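Local coordinates for 16L protein (Yaba-like disease virus, PDB 6TQP), which probably blocks apoptosis of the infected host cell as a Bcl-2-like poxvirus protein that holds a peptide in a groove between its helices, at residues 98-103 with 138-143; 88-93 with 131-136; 41-46 with 142-147; 25-30 with 105-110. One frame throughout, in Å; residues are numbered along the deposited sequence.

The all-helical Bcl-2-like fold illustrates how a small bundle is closed by contacts between residues distant in sequence. Contacts 1 and 4 both use helix 96-113 but lie on opposite sides of the chain's centre, about 17 Å apart between centres. Contacts 1 and 3 share helix 137-148, their centres about 9 Å apart; contact 2, joining helices 76-92 and 120-134, touches contact 1, about 10 Å away between centres. Contact 4 lies about 19 Å from contacts 2 and 3, centre to centre. In order of first segment the sequence runs contact 4, 3, 2, 1, and contact 3 brings the last modelled helix onto helix 38-68. Contacts 1 to 3 include residues meeting the bound peptide.

Contact 1 (98-103 with 138-143); sequences VKLAII and EDLINF
Leu100 of helix 96-113 divides its two methyl groups between Leu140 and Phe143 of helix 137-148, part of the apolar core of a Bcl-2-like helical bundle. Its CD2 lies 4.2 Å from CD1 of Leu140, an ordinary methyl-to-methyl contact. The other branch reaches the rim of the aromatic ring: Leu100 CD1 stands 3.7 Å from Phe143 CE2, at the ring edge and close to its plane, so this methyl does not lie over a face. With CG of Phe143 anti to the backbone N (chi1 179°), the ring reaches back toward helix 96-113, where it also rests on Pro96 and Ser97. The same ring stacks with an aromatic side chain of the bound peptide, linking core packing to the peptide site.

Around this first shell, Asp50 and Ile54 of helix 38-68 back Leu100, while Ile16 and Ile133 pack on Leu140. The two short helical segments run almost perpendicular, at 86°, with axes 11.3 Å apart, a separation bridged by long side chains. Lys99 stretches out beside them and its NZ is hydrogen-bonded to Ile133 O; on the way, its CD passes 4.4 Å from Leu140 CD2.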
loop_
_atom_site.group_PDB
_atom_site.type_symbol
_atom_site.label_atom_id
_atom_site.label_comp_id
_atom_site.label_asym_id
_atom_site.label_seq_id
_atom_site.Cartn_x
_atom_site.Cartn_y
_atom_site.Cartn_z
ATOM N N VAL A 98 -4.912 -3.944 6.816
ATOM C CA VAL A 98 -5.288 -3.931 5.406
ATOM C C VAL A 98 -4.469 -2.893 4.649
ATOM O O VAL A 98 -4.025 -3.130 3.520
ATOM C CB VAL A 98 -6.799 -3.675 5.250
ATOM C CG1 VAL A 98 -7.164 -3.501 3.786
ATOM C CG2 VAL A 98 -7.581 -4.821 5.852
ATOM N N LYS A 99 -4.284 -1.716 5.243
ATOM C CA LYS A 99 -3.518 -0.674 4.570
ATOM C C LYS A 99 -2.103 -1.143 4.288
ATOM O O LYS A 99 -1.561 -0.887 3.209
ATOM C CB LYS A 99 -3.513 0.595 5.413
ATOM C CG LYS A 99 -4.859 1.303 5.428
ATOM C CD LYS A 99 -4.881 2.498 6.365
ATOM C CE LYS A 99 -6.221 3.256 6.286
ATOM N NZ LYS A 99 -6.204 4.547 7.060
ATOM N N LEU A 100 -1.493 -1.849 5.237
ATOM C CA LEU A 100 -0.152 -2.372 5.003
ATOM C C LEU A 100 -0.156 -3.357 3.847
ATOM O O LEU A 100 0.700 -3.289 2.959
ATOM C CB LEU A 100 0.382 -3.025 6.270
ATOM C CG LEU A 100 0.682 -2.048 7.410
ATOM C CD1 LEU A 100 1.088 -2.813 8.622
ATOM C CD2 LEU A 100 1.796 -1.059 7.022
ATOM N N ALA A 101 -1.143 -4.257 3.817
ATOM C CA ALA A 101 -1.232 -5.199 2.710
ATOM C C ALA A 101 -1.373 -4.471 1.382
ATOM O O ALA A 101 -0.786 -4.885 0.375
ATOM C CB ALA A 101 -2.402 -6.156 2.913
ATOM N N ILE A 102 -2.138 -3.376 1.354
ATOM C CA ILE A 102 -2.321 -2.653 0.096
ATOM C C ILE A 102 -1.012 -1.987 -0.339
ATOM O O ILE A 102 -0.708 -1.911 -1.537
ATOM C CB ILE A 102 -3.478 -1.646 0.217
ATOM C CG1 ILE A 102 -4.802 -2.416 0.259
ATOM C CG2 ILE A 102 -3.467 -0.671 -0.951
ATOM C CD1 ILE A 102 -6.010 -1.560 0.596
ATOM N N ILE A 103 -0.218 -1.487 0.606
ATOM C CA ILE A 103 1.080 -0.927 0.214
ATOM C C ILE A 103 1.922 -2.002 -0.454
ATOM O O ILE A 103 2.559 -1.764 -1.484
ATOM C CB ILE A 103 1.803 -0.312 1.425
ATOM C CG1 ILE A 103 0.987 0.865 1.958
ATOM C CG2 ILE A 103 3.233 0.133 1.042
ATOM C CD1 ILE A 103 1.468 1.389 3.303
ATOM N N GLU A 138 -3.476 8.222 12.380
ATOM C CA GLU A 138 -3.211 7.951 13.792
ATOM C C GLU A 138 -3.370 6.468 14.110
ATOM O O GLU A 138 -2.536 5.874 14.808
ATOM C CB GLU A 138 -4.147 8.792 14.665
ATOM C CG GLU A 138 -3.659 10.208 14.936
ATOM C CD GLU A 138 -4.507 10.940 15.974
ATOM O OE1 GLU A 138 -5.668 10.527 16.207
ATOM O OE2 GLU A 138 -4.011 11.926 16.561
ATOM N N ASP A 139 -4.444 5.853 13.608
ATOM C CA ASP A 139 -4.657 4.429 13.844
ATOM C C ASP A 139 -3.574 3.590 13.182
ATOM O O ASP A 139 -3.117 2.595 13.752
ATOM C CB ASP A 139 -6.034 4.011 13.336
ATOM C CG ASP A 139 -7.154 4.738 14.043
ATOM O OD1 ASP A 139 -6.967 5.092 15.227
ATOM O OD2 ASP A 139 -8.211 4.964 13.414
ATOM N N LEU A 140 -3.149 3.970 11.978
ATOM C CA LEU A 140 -2.091 3.214 11.318
ATOM C C LEU A 140 -0.770 3.375 12.062
ATOM O O LEU A 140 -0.032 2.403 12.255
ATOM C CB LEU A 140 -1.957 3.659 9.862
ATOM C CG LEU A 140 -0.788 3.093 9.055
ATOM C CD1 LEU A 140 -0.826 1.573 9.028
ATOM C CD2 LEU A 140 -0.862 3.648 7.653
ATOM N N ILE A 141 -0.460 4.596 12.493
ATOM C CA ILE A 141 0.787 4.826 13.211
ATOM C C ILE A 141 0.804 4.023 14.508
ATOM O O ILE A 141 1.797 3.361 14.834
ATOM C CB ILE A 141 0.977 6.336 13.448
ATOM C CG1 ILE A 141 1.240 7.043 12.103
ATOM C CG2 ILE A 141 2.131 6.601 14.440
ATOM C CD1 ILE A 141 1.285 8.559 12.179
ATOM N N ASN A 142 -0.303 4.035 15.253
ATOM C CA ASN A 142 -0.368 3.256 16.487
ATOM C C ASN A 142 -0.168 1.773 16.231
ATOM O O ASN A 142 0.418 1.069 17.060
ATOM C CB ASN A 142 -1.708 3.483 17.190
ATOM C CG ASN A 142 -1.815 4.860 17.797
ATOM O OD1 ASN A 142 -0.810 5.555 17.965
ATOM N ND2 ASN A 142 -3.032 5.263 18.139
ATOM N N PHE A 143 -0.644 1.271 15.095
ATOM C CA PHE A 143 -0.515 -0.154 14.823
ATOM C C PHE A 143 0.935 -0.531 14.555
ATOM O O PHE A 143 1.403 -1.571 15.022
ATOM C CB PHE A 143 -1.400 -0.545 13.643
ATOM C CG PHE A 143 -1.322 -1.991 13.281
ATOM C CD1 PHE A 143 -1.969 -2.944 14.043
ATOM C CD2 PHE A 143 -0.605 -2.400 12.180
ATOM C CE1 PHE A 143 -1.903 -4.275 13.705
ATOM C CE2 PHE A 143 -0.532 -3.729 11.839
ATOM C CZ PHE A 143 -1.177 -4.667 12.599
#

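Contact 2 (88-93 with 131-136); sequences ESLEND and LKISEN
Leu90, near the end of helix 76-92, presses one methyl onto Ile133 and Lys132 of helix 120-134, and a salt-bridge network of Glu91, Lys132 and Glu135 lies alongside this apolar patch of the Bcl-2-like bundle. The CG of Leu90 is anti to its backbone N, which directs the branch across the gap: CD2 reaches 3.8 Å from Ile133 CG1, the two side chains crossing at about a right angle. The same methyl is 4.1 Å from CB of Lys132. The other methyl of Leu90, CD1, packs on Lys99 and Ile102 of helix 96-113.

Lys132 is the folded member of the group. Turns at chi2 (-62°) and chi3 (-66°) curl the chain, leaving its ammonium group between two carboxylates. Glu91, by contrast, is extended beyond CG and offers OE2 to Lys132 NZ at 3.6 Å, a long salt bridge at the exposed margin. Glu135 holds the ammonium group more closely. Since the two acids are 6.6 Å apart from Glu91 OE2 to Glu135 OE1, the lysine charge probably eases their mutual repulsion. Lys132 NZ donates to Glu135 OE1 on the syn side of the carboxylate, 3.1 Å away and 29° out of its plane.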
loop_
_atom_site.group_PDB
_atom_site.type_symbol
_atom_site.label_atom_id
_atom_site.label_comp_id
_atom_site.label_asym_id
_atom_site.label_seq_id
_atom_site.Cartn_x
_atom_site.Cartn_y
_atom_site.Cartn_z
ATOM N N GLU A 88 -11.967 1.003 -3.381
ATOM C CA GLU A 88 -13.198 0.373 -2.902
ATOM C C GLU A 88 -12.898 -0.684 -1.839
ATOM O O GLU A 88 -13.568 -0.749 -0.801
ATOM C CB GLU A 88 -13.954 -0.233 -4.081
ATOM C CG GLU A 88 -15.249 -0.874 -3.690
ATOM C CD GLU A 88 -16.062 -1.305 -4.885
ATOM O OE1 GLU A 88 -16.082 -0.577 -5.902
ATOM O OE2 GLU A 88 -16.680 -2.380 -4.797
ATOM N N SER A 89 -11.883 -1.514 -2.073
ATOM C CA SER A 89 -11.556 -2.557 -1.107
ATOM C C SER A 89 -11.110 -1.958 0.213
ATOM O O SER A 89 -11.387 -2.518 1.283
ATOM C CB SER A 89 -10.477 -3.468 -1.674
ATOM O OG SER A 89 -10.972 -4.171 -2.799
ATOM N N LEU A 90 -10.450 -0.806 0.159
ATOM C CA LEU A 90 -9.993 -0.140 1.372
ATOM C C LEU A 90 -11.152 0.482 2.132
ATOM O O LEU A 90 -11.186 0.437 3.367
ATOM C CB LEU A 90 -8.961 0.923 1.011
ATOM C CG LEU A 90 -8.330 1.708 2.159
ATOM C CD1 LEU A 90 -7.856 0.780 3.279
ATOM C CD2 LEU A 90 -7.173 2.534 1.616
ATOM N N GLU A 91 -12.098 1.094 1.420
ATOM C CA GLU A 91 -13.302 1.573 2.088
ATOM C C GLU A 91 -14.094 0.417 2.689
ATOM O O GLU A 91 -14.717 0.575 3.749
ATOM C CB GLU A 91 -14.164 2.373 1.111
ATOM C CG GLU A 91 -13.549 3.706 0.727
ATOM C CD GLU A 91 -14.325 4.424 -0.358
ATOM O OE1 GLU A 91 -15.248 3.813 -0.943
ATOM O OE2 GLU A 91 -14.004 5.602 -0.626
ATOM N N ASN A 92 -14.076 -0.749 2.041
ATOM C CA ASN A 92 -14.796 -1.906 2.567
ATOM C C ASN A 92 -14.162 -2.469 3.827
ATOM O O ASN A 92 -14.864 -3.067 4.652
ATOM C CB ASN A 92 -14.870 -3.016 1.522
ATOM C CG ASN A 92 -15.891 -2.732 0.446
ATOM O OD1 ASN A 92 -16.747 -1.860 0.601
ATOM N ND2 ASN A 92 -15.819 -3.479 -0.649
ATOM N N ASP A 93 -12.843 -2.321 3.984
ATOM C CA ASP A 93 -12.146 -2.925 5.122
ATOM C C ASP A 93 -10.988 -1.996 5.508
ATOM O O ASP A 93 -9.848 -2.197 5.090
ATOM C CB ASP A 93 -11.663 -4.325 4.779
ATOM C CG ASP A 93 -11.186 -5.087 5.982
ATOM O OD1 ASP A 93 -11.194 -4.509 7.089
ATOM O OD2 ASP A 93 -10.791 -6.259 5.819
ATOM N N LEU A 131 -3.061 8.835 -0.563
ATOM C CA LEU A 131 -3.940 9.778 0.119
ATOM C C LEU A 131 -4.977 9.040 0.949
ATOM O O LEU A 131 -5.192 9.353 2.126
ATOM C CB LEU A 131 -4.635 10.686 -0.894
ATOM C CG LEU A 131 -3.857 11.890 -1.402
ATOM C CD1 LEU A 131 -4.629 12.559 -2.518
ATOM C CD2 LEU A 131 -3.587 12.870 -0.274
ATOM N N LYS A 132 -5.629 8.047 0.349
ATOM C CA LYS A 132 -6.662 7.310 1.064
ATOM C C LYS A 132 -6.081 6.501 2.212
ATOM O O LYS A 132 -6.705 6.385 3.271
ATOM C CB LYS A 132 -7.408 6.387 0.109
ATOM C CG LYS A 132 -8.356 7.087 -0.837
ATOM C CD LYS A 132 -9.479 7.836 -0.130
ATOM C CE LYS A 132 -10.409 6.876 0.587
ATOM N NZ LYS A 132 -11.580 7.588 1.164
ATOM N N ILE A 133 -4.894 5.924 2.029
ATOM C CA ILE A 133 -4.286 5.190 3.132
ATOM C C ILE A 133 -3.959 6.136 4.277
ATOM O O ILE A 133 -4.049 5.758 5.457
ATOM C CB ILE A 133 -3.039 4.426 2.647
ATOM C CG1 ILE A 133 -3.463 3.299 1.704
ATOM C CG2 ILE A 133 -2.256 3.888 3.823
ATOM C CD1 ILE A 133 -2.286 2.586 1.032
ATOM N N SER A 134 -3.617 7.386 3.958
ATOM C CA SER A 134 -3.187 8.355 4.962
ATOM C C SER A 134 -4.336 8.911 5.787
ATOM O O SER A 134 -4.088 9.541 6.819
ATOM C CB SER A 134 -2.436 9.509 4.292
ATOM O OG SER A 134 -3.309 10.316 3.532
ATOM N N GLU A 135 -5.580 8.699 5.379
ATOM C CA GLU A 135 -6.689 9.139 6.209
ATOM C C GLU A 135 -6.670 8.330 7.505
ATOM O O GLU A 135 -6.301 7.152 7.513
ATOM C CB GLU A 135 -8.001 8.975 5.434
ATOM C CG GLU A 135 -8.054 9.815 4.136
ATOM C CD GLU A 135 -9.327 9.589 3.310
ATOM O OE1 GLU A 135 -10.156 8.749 3.722
ATOM O OE2 GLU A 135 -9.484 10.257 2.257
ATOM N N ASN A 136 -7.016 8.979 8.617
ATOM C CA ASN A 136 -6.975 8.325 9.930
ATOM C C ASN A 136 -5.602 7.712 10.207
ATOM O O ASN A 136 -5.489 6.612 10.748
ATOM C CB ASN A 136 -8.055 7.256 10.028
ATOM C CG ASN A 136 -9.393 7.738 9.512
ATOM O OD1 ASN A 136 -9.921 7.212 8.531
ATOM N ND2 ASN A 136 -9.938 8.757 10.159
#

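Contact 3 (41-46 with 142-147); sequences NKLLNL and NFINIK
Leu43 and Leu46 of helix 38-68 pack against Ile144 and Asn145 of helix 137-148 in an apolar helix-helix contact with a polar margin, where the last modelled helix of the Bcl-2-like bundle crosses the start of a long one. The two segments cross at 68° with axes 10.3 Å apart, and the backbones come nearest at Leu46 and Ile144, whose CA atoms are 6.4 Å from each other.

Ile144 is the central side chain of the contact, meeting both leucines. Its CG1 stands between the backbone N and the carbonyl carbon (chi1 61°), an uncommon choice for isoleucine in a helix, and the chain then extends to bring CD1 to them. That methyl lies 4.2 Å from Leu43 CD2 and equally 4.2 Å from Leu46 CB. Ile47 and Asp50 of helix 38-68 and Leu100 of helix 96-113 also pack on Ile144, while Leu43 leans on Ile16 and Val19 of helix 12-27.

Leu46 turns another part of itself to the margin. Its CD1 is 3.5 Å from Asn145 OD1, the two side chains crossing nearly at right angles, and 4.0 Å from the backbone oxygen of Ile144. A methyl beside these oxygens gives van der Waals contact without a hydrogen bond. Among these four residues, apolar burial and shape therefore do the holding, while a salt bridge from Lys147 to Asp50 joins the two helices by charge.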
loop_
_atom_site.group_PDB
_atom_site.type_symbol
_atom_site.label_atom_id
_atom_site.label_comp_id
_atom_site.label_asym_id
_atom_site.label_seq_id
_atom_site.Cartn_x
_atom_site.Cartn_y
_atom_site.Cartn_z
ATOM N N ASN A 41 11.054 9.283 8.232
ATOM C CA ASN A 41 12.022 8.211 8.054
ATOM C C ASN A 41 11.822 7.117 9.096
ATOM O O ASN A 41 11.993 5.927 8.802
ATOM C CB ASN A 41 13.442 8.777 8.117
ATOM C CG ASN A 41 14.481 7.735 7.835
ATOM O OD1 ASN A 41 14.578 7.231 6.726
ATOM N ND2 ASN A 41 15.272 7.407 8.840
ATOM N N LYS A 42 11.447 7.497 10.319
ATOM C CA LYS A 42 11.151 6.494 11.336
ATOM C C LYS A 42 9.977 5.625 10.908
ATOM O O LYS A 42 10.022 4.395 11.031
ATOM C CB LYS A 42 10.854 7.173 12.672
ATOM C CG LYS A 42 12.083 7.745 13.359
ATOM C CD LYS A 42 11.689 8.569 14.577
ATOM C CE LYS A 42 12.904 9.106 15.320
ATOM N NZ LYS A 42 13.674 8.004 15.974
ATOM N N LEU A 43 8.932 6.251 10.372
ATOM C CA LEU A 43 7.768 5.496 9.926
ATOM C C LEU A 43 8.110 4.616 8.739
ATOM O O LEU A 43 7.599 3.496 8.618
ATOM C CB LEU A 43 6.642 6.447 9.559
ATOM C CG LEU A 43 6.097 7.322 10.690
ATOM C CD1 LEU A 43 5.049 8.261 10.142
ATOM C CD2 LEU A 43 5.506 6.507 11.839
ATOM N N LEU A 44 8.951 5.120 7.837
ATOM C CA LEU A 44 9.407 4.318 6.707
ATOM C C LEU A 44 10.049 3.016 7.176
ATOM O O LEU A 44 9.724 1.933 6.672
ATOM C CB LEU A 44 10.396 5.124 5.857
ATOM C CG LEU A 44 11.048 4.297 4.741
ATOM C CD1 LEU A 44 10.064 3.923 3.661
ATOM C CD2 LEU A 44 12.251 5.050 4.162
ATOM N N ASN A 45 10.992 3.102 8.120
ATOM C CA ASN A 45 11.671 1.898 8.591
ATOM C C ASN A 45 10.676 0.873 9.129
ATOM O O ASN A 45 10.840 -0.331 8.917
ATOM C CB ASN A 45 12.712 2.258 9.656
ATOM C CG ASN A 45 13.876 3.051 9.077
ATOM O OD1 ASN A 45 14.131 2.990 7.875
ATOM N ND2 ASN A 45 14.588 3.795 9.926
ATOM N N LEU A 46 9.622 1.329 9.803
ATOM C CA LEU A 46 8.638 0.397 10.347
ATOM C C LEU A 46 7.806 -0.229 9.233
ATOM O O LEU A 46 7.593 -1.448 9.200
ATOM C CB LEU A 46 7.742 1.117 11.345
ATOM C CG LEU A 46 8.459 1.627 12.602
ATOM C CD1 LEU A 46 7.515 2.481 13.432
ATOM C CD2 LEU A 46 9.013 0.474 13.439
ATOM N N ASN A 142 -0.303 4.035 15.253
ATOM C CA ASN A 142 -0.368 3.256 16.487
ATOM C C ASN A 142 -0.168 1.773 16.231
ATOM O O ASN A 142 0.418 1.069 17.060
ATOM C CB ASN A 142 -1.708 3.483 17.190
ATOM C CG ASN A 142 -1.815 4.860 17.797
ATOM O OD1 ASN A 142 -0.810 5.555 17.965
ATOM N ND2 ASN A 142 -3.032 5.263 18.139
ATOM N N PHE A 143 -0.644 1.271 15.095
ATOM C CA PHE A 143 -0.515 -0.154 14.823
ATOM C C PHE A 143 0.935 -0.531 14.555
ATOM O O PHE A 143 1.403 -1.571 15.022
ATOM C CB PHE A 143 -1.400 -0.545 13.643
ATOM C CG PHE A 143 -1.322 -1.991 13.281
ATOM C CD1 PHE A 143 -1.969 -2.944 14.043
ATOM C CD2 PHE A 143 -0.605 -2.400 12.180
ATOM C CE1 PHE A 143 -1.903 -4.275 13.705
ATOM C CE2 PHE A 143 -0.532 -3.729 11.839
ATOM C CZ PHE A 143 -1.177 -4.667 12.599
ATOM N N ILE A 144 1.663 0.296 13.804
ATOM C CA ILE A 144 3.025 -0.090 13.448
ATOM C C ILE A 144 4.009 0.259 14.560
ATOM O O ILE A 144 5.033 -0.416 14.713
ATOM C CB ILE A 144 3.436 0.542 12.109
ATOM C CG1 ILE A 144 3.396 2.062 12.188
ATOM C CG2 ILE A 144 2.538 0.025 10.994
ATOM C CD1 ILE A 144 3.840 2.738 10.906
ATOM N N ASN A 145 3.740 1.308 15.340
ATOM C CA ASN A 145 4.524 1.547 16.548
ATOM C C ASN A 145 4.405 0.364 17.497
ATOM O O ASN A 145 5.405 -0.247 17.884
ATOM C CB ASN A 145 4.061 2.827 17.252
ATOM C CG ASN A 145 4.578 4.093 16.584
ATOM O OD1 ASN A 145 5.523 4.061 15.800
ATOM N ND2 ASN A 145 3.958 5.221 16.914
ATOM N N ILE A 146 3.172 0.023 17.878
ATOM C CA ILE A 146 2.947 -1.029 18.862
ATOM C C ILE A 146 3.217 -2.416 18.285
ATOM O O ILE A 146 3.395 -3.372 19.050
ATOM C CB ILE A 146 1.512 -0.928 19.413
ATOM C CG1 ILE A 146 1.312 0.410 20.130
ATOM C CG2 ILE A 146 1.212 -2.068 20.381
ATOM C CD1 ILE A 146 -0.138 0.865 20.202
ATOM N N LYS A 147 3.247 -2.554 16.956
ATOM C CA LYS A 147 3.592 -3.839 16.352
ATOM C C LYS A 147 4.835 -4.428 17.004
ATOM O O LYS A 147 4.920 -5.642 17.225
ATOM C CB LYS A 147 3.776 -3.665 14.841
ATOM C CG LYS A 147 4.739 -4.634 14.163
ATOM C CD LYS A 147 4.333 -6.103 14.295
ATOM C CE LYS A 147 5.343 -6.999 13.597
ATOM N NZ LYS A 147 5.548 -6.606 12.174
#

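Contact 4 (25-30 with 105-110); sequences NEKALI and LISMIV
Lys27 and Ala28 meet Ser107 and Val110 on one side of helix 96-113. Asn25 and Glu26 come first in the segment; their carbonyl oxygens accept the bonds that later close the turn.

Lys27 starts toward the partner helix, its CA 6.2 Å from that of Ser107, but the bent chain then leads away. The aliphatic part does the touching: CG lies 3.9 Å from Ser107 OG, a packing contact of a carbon on an oxygen; the hydroxyl itself is hydrogen-bonded to Ile103 O in its own helix. The lysine NZ makes a long, weak ion pair with Glu111.

Ala28 makes the apolar half. Its CB is 3.3 Å from CG1 of Val110, closer than carbons usually pack, so the exact distance deserves caution; Val110 CG1 is also 3.6 Å from Ala28 CA. The valine sets CG1 roughly anti to its backbone N, at chi1 155°, somewhat rotated from the staggered value. The carbonyl oxygen of Ala28 accepts a hydrogen bond from Lys116 NZ.

Leu29 takes a positive phi, and its N makes a weak bond of 3.2 Å back to Glu26 O. Ile30 closes the turn, its N donating to Asn25 O at 2.9 Å. These two bonds, with the positive phi of Leu29, make a Schellman motif, here terminating a helix directly against helix 96-113 in a Bcl-2-like fold.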
loop_
_atom_site.group_PDB
_atom_site.type_symbol
_atom_site.label_atom_id
_atom_site.label_comp_id
_atom_site.label_asym_id
_atom_site.label_seq_id
_atom_site.Cartn_x
_atom_site.Cartn_y
_atom_site.Cartn_z
ATOM N N ASN A 25 8.232 4.396 -4.651
ATOM C CA ASN A 25 9.275 4.780 -5.598
ATOM C C ASN A 25 10.561 4.009 -5.335
ATOM O O ASN A 25 11.270 3.628 -6.274
ATOM C CB ASN A 25 9.539 6.287 -5.535
ATOM C CG ASN A 25 8.403 7.108 -6.117
ATOM O OD1 ASN A 25 7.585 6.606 -6.896
ATOM N ND2 ASN A 25 8.345 8.379 -5.743
ATOM N N GLU A 26 10.878 3.768 -4.064
ATOM C CA GLU A 26 12.069 3.000 -3.726
ATOM C C GLU A 26 11.968 1.570 -4.254
ATOM O O GLU A 26 12.961 1.002 -4.728
ATOM C CB GLU A 26 12.284 3.026 -2.210
ATOM C CG GLU A 26 13.371 2.087 -1.697
ATOM C CD GLU A 26 13.748 2.365 -0.244
ATOM O OE1 GLU A 26 14.146 3.508 0.064
ATOM O OE2 GLU A 26 13.648 1.441 0.589
ATOM N N LYS A 27 10.775 0.977 -4.194
ATOM C CA LYS A 27 10.572 -0.368 -4.722
ATOM C C LYS A 27 10.482 -0.388 -6.240
ATOM O O LYS A 27 10.778 -1.418 -6.854
ATOM C CB LYS A 27 9.302 -0.982 -4.114
ATOM C CG LYS A 27 9.466 -1.437 -2.663
ATOM C CD LYS A 27 10.602 -2.439 -2.547
ATOM C CE LYS A 27 10.387 -3.482 -1.466
ATOM N NZ LYS A 27 10.385 -4.845 -2.065
ATOM N N ALA A 28 10.077 0.723 -6.853
ATOM C CA ALA A 28 10.147 0.880 -8.296
ATOM C C ALA A 28 11.570 1.100 -8.784
ATOM O O ALA A 28 11.788 1.137 -9.999
ATOM C CB ALA A 28 9.306 2.072 -8.751
ATOM N N LEU A 29 12.527 1.282 -7.871
ATOM C CA LEU A 29 13.889 1.664 -8.235
ATOM C C LEU A 29 13.879 2.980 -9.004
ATOM O O LEU A 29 14.637 3.179 -9.954
ATOM C CB LEU A 29 14.576 0.554 -9.032
ATOM C CG LEU A 29 14.593 -0.772 -8.265
ATOM C CD1 LEU A 29 14.860 -1.949 -9.191
ATOM C CD2 LEU A 29 15.621 -0.717 -7.131
ATOM N N ILE A 30 12.998 3.876 -8.583
ATOM C CA ILE A 30 12.889 5.222 -9.131
ATOM C C ILE A 30 13.715 6.161 -8.267
ATOM O O ILE A 30 13.682 6.073 -7.033
ATOM C CB ILE A 30 11.413 5.666 -9.181
ATOM C CG1 ILE A 30 10.689 4.990 -10.347
ATOM C CG2 ILE A 30 11.294 7.188 -9.278
ATOM C CD1 ILE A 30 9.195 5.159 -10.313
ATOM N N LEU A 105 0.743 -4.560 -2.049
ATOM C CA LEU A 105 0.119 -4.816 -3.342
ATOM C C LEU A 105 0.596 -3.809 -4.386
ATOM O O LEU A 105 0.957 -4.180 -5.511
ATOM C CB LEU A 105 -1.407 -4.763 -3.193
ATOM C CG LEU A 105 -2.183 -4.886 -4.502
ATOM C CD1 LEU A 105 -1.979 -6.248 -5.147
ATOM C CD2 LEU A 105 -3.640 -4.602 -4.236
ATOM N N ILE A 106 0.609 -2.523 -4.029
ATOM C CA ILE A 106 1.084 -1.489 -4.957
ATOM C C ILE A 106 2.527 -1.756 -5.343
ATOM O O ILE A 106 2.907 -1.612 -6.514
ATOM C CB ILE A 106 0.931 -0.088 -4.330
ATOM C CG1 ILE A 106 -0.526 0.208 -3.989
ATOM C CG2 ILE A 106 1.438 1.020 -5.273
ATOM C CD1 ILE A 106 -0.656 1.286 -2.986
ATOM N N SER A 107 3.356 -2.158 -4.376
ATOM C CA SER A 107 4.751 -2.472 -4.701
ATOM C C SER A 107 4.828 -3.533 -5.786
ATOM O O SER A 107 5.598 -3.405 -6.749
ATOM C CB SER A 107 5.495 -2.946 -3.454
ATOM O OG SER A 107 5.584 -1.901 -2.511
ATOM N N MET A 108 4.035 -4.597 -5.648
ATOM C CA MET A 108 4.037 -5.633 -6.671
ATOM C C MET A 108 3.517 -5.104 -8.002
ATOM O O MET A 108 4.078 -5.422 -9.054
ATOM C CB MET A 108 3.202 -6.825 -6.234
ATOM C CG MET A 108 3.170 -7.914 -7.296
ATOM S SD MET A 108 2.212 -9.329 -6.756
ATOM C CE MET A 108 3.414 -9.972 -5.592
ATOM N N ILE A 109 2.430 -4.328 -7.983
ATOM C CA ILE A 109 1.897 -3.780 -9.234
ATOM C C ILE A 109 2.994 -3.040 -9.976
ATOM O O ILE A 109 3.204 -3.233 -11.180
ATOM C CB ILE A 109 0.692 -2.864 -8.956
ATOM C CG1 ILE A 109 -0.454 -3.678 -8.360
ATOM C CG2 ILE A 109 0.213 -2.181 -10.256
ATOM C CD1 ILE A 109 -1.639 -2.849 -7.904
ATOM N N VAL A 110 3.726 -2.195 -9.252
ATOM C CA VAL A 110 4.780 -1.392 -9.858
ATOM C C VAL A 110 5.897 -2.285 -10.381
ATOM O O VAL A 110 6.431 -2.069 -11.479
ATOM C CB VAL A 110 5.283 -0.368 -8.824
ATOM C CG1 VAL A 110 6.684 0.079 -9.103
ATOM C CG2 VAL A 110 4.331 0.835 -8.773
#